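Cadherin-23 (Mus musculus, PDB 5UZ8) probably serves as a calcium-binding adhesion protein in hearing, taking part in the mechanotransduction of sound. Local coordinates at residues 160-165 with 185-190. Sequence-based numbering, arbitrary orientation.
Sequences GKFAIN and YILTAL
The ammonium NZ of K161 is hydrogen-bonded to the carbonyl O of S176 and, weakly, to S175 OG, and the chain leading to it runs past the ring of Y185. Bends at chi2 (-45°) and chi3 carry the lysine from CB, which starts out toward the opposing strand, round to that carbonyl and away from the tyrosine. What it leaves against Y185 is aliphatic: K161 CG sits 3.7 Å from Y185 OH, a van der Waals touch of the lysine's aliphatic chain at the phenol end. Further in, F162 drives the edge of its ring into the face of Y185, a T-shaped pair with centroids 4.9 Å apart and planes at 78°. The leading atom is F162 CE2, which stands over the centre of the tyrosine ring and comes within 3.5 Å of Y185 CD1. On the same F162 ring, CD2 meets the methyl CD1 of L187 at 3.8 Å, so two successive inward residues of strand 184-193 hold this one phenyl. With an alanine here instead of the tyrosine at Y185, the edge of F162 would probably lose its aromatic face and a gap would open beside the K161 chain. No hydrogen bond crosses here; the two strands belong to different sheets, and this is the interior of the cadherin beta sandwich. Strand 162-164 is the outer strand beside 170-173, while 184-193 lies between 204-214 and 151-155. I135 from strand 134-141 and I211 from strand 204-214 also pack on F162, closing the core from both sheets.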
# COMPACT_ATOMS: atom_id res chain seq x y z
N GLY A 160 0.57 -7.86 13.46
CA GLY A 160 0.34 -7.24 14.76
C GLY A 160 1.22 -6.04 15.05
O GLY A 160 1.13 -5.50 16.16
N LYS A 161 2.03 -5.60 14.07
CA LYS A 161 2.92 -4.47 14.26
C LYS A 161 2.40 -3.18 13.63
O LYS A 161 2.76 -2.10 14.10
CB LYS A 161 4.30 -4.76 13.63
CG LYS A 161 4.93 -6.10 14.00
CD LYS A 161 4.84 -6.41 15.47
CE LYS A 161 5.76 -5.52 16.26
NZ LYS A 161 5.82 -5.99 17.68
N PHE A 162 1.63 -3.30 12.55
CA PHE A 162 1.09 -2.16 11.81
C PHE A 162 -0.39 -2.34 11.53
O PHE A 162 -0.90 -3.47 11.42
CB PHE A 162 1.81 -2.03 10.47
CG PHE A 162 3.30 -1.92 10.61
CD1 PHE A 162 3.86 -0.71 10.96
CD2 PHE A 162 4.11 -3.05 10.52
CE1 PHE A 162 5.23 -0.61 11.18
CE2 PHE A 162 5.47 -2.94 10.70
CZ PHE A 162 6.03 -1.72 11.03
N ALA A 163 -1.06 -1.20 11.39
CA ALA A 163 -2.47 -1.16 11.07
C ALA A 163 -2.72 -0.04 10.08
O ALA A 163 -1.96 0.94 10.00
CB ALA A 163 -3.30 -0.92 12.31
N ILE A 164 -3.77 -0.19 9.31
CA ILE A 164 -4.14 0.82 8.33
C ILE A 164 -5.53 1.32 8.62
O ILE A 164 -6.41 0.54 9.02
CB ILE A 164 -4.08 0.28 6.88
CG1 ILE A 164 -4.17 1.41 5.85
CG2 ILE A 164 -5.19 -0.75 6.62
CD1 ILE A 164 -3.63 1.03 4.47
N ASN A 165 -5.74 2.62 8.47
CA ASN A 165 -7.07 3.18 8.58
C ASN A 165 -7.83 2.91 7.27
O ASN A 165 -7.36 3.27 6.20
CB ASN A 165 -7.01 4.67 8.94
CG ASN A 165 -8.37 5.27 9.13
OD1 ASN A 165 -9.04 5.50 8.15
ND2 ASN A 165 -8.80 5.52 10.41
N TYR A 185 10.00 -4.64 7.13
CA TYR A 185 8.75 -5.31 6.77
C TYR A 185 8.42 -4.98 5.32
O TYR A 185 8.67 -3.85 4.85
CB TYR A 185 7.63 -4.76 7.68
CG TYR A 185 7.86 -5.04 9.13
CD1 TYR A 185 8.67 -4.21 9.90
CD2 TYR A 185 7.25 -6.14 9.76
CE1 TYR A 185 8.89 -4.48 11.26
CE2 TYR A 185 7.42 -6.39 11.12
CZ TYR A 185 8.25 -5.55 11.86
OH TYR A 185 8.49 -5.78 13.18
N ILE A 186 7.83 -5.95 4.62
CA ILE A 186 7.29 -5.72 3.29
C ILE A 186 5.82 -6.14 3.36
O ILE A 186 5.53 -7.32 3.37
CB ILE A 186 8.07 -6.50 2.20
CG1 ILE A 186 9.57 -6.20 2.33
CG2 ILE A 186 7.53 -6.16 0.81
CD1 ILE A 186 10.42 -6.88 1.28
N LEU A 187 4.94 -5.16 3.46
CA LEU A 187 3.52 -5.36 3.71
C LEU A 187 2.73 -5.18 2.41
O LEU A 187 3.11 -4.41 1.55
CB LEU A 187 3.04 -4.35 4.70
CG LEU A 187 3.76 -4.28 6.04
CD1 LEU A 187 3.06 -3.19 6.85
CD2 LEU A 187 3.74 -5.67 6.67
N THR A 188 1.64 -5.92 2.28
CA THR A 188 0.71 -5.74 1.17
C THR A 188 -0.48 -4.92 1.64
O THR A 188 -1.20 -5.34 2.55
CB THR A 188 0.22 -7.11 0.67
OG1 THR A 188 1.35 -7.89 0.24
CG2 THR A 188 -0.74 -6.92 -0.48
N ALA A 189 -0.68 -3.76 1.02
CA ALA A 189 -1.86 -2.93 1.25
C ALA A 189 -2.84 -3.17 0.10
O ALA A 189 -2.43 -3.26 -1.06
CB ALA A 189 -1.49 -1.47 1.32
N LEU A 190 -4.13 -3.28 0.44
CA LEU A 190 -5.18 -3.57 -0.54
C LEU A 190 -6.17 -2.41 -0.59
O LEU A 190 -6.49 -1.86 0.47
CB LEU A 190 -5.91 -4.81 -0.11
CG LEU A 190 -6.83 -5.49 -1.09
CD1 LEU A 190 -6.04 -6.11 -2.24
CD2 LEU A 190 -7.57 -6.60 -0.35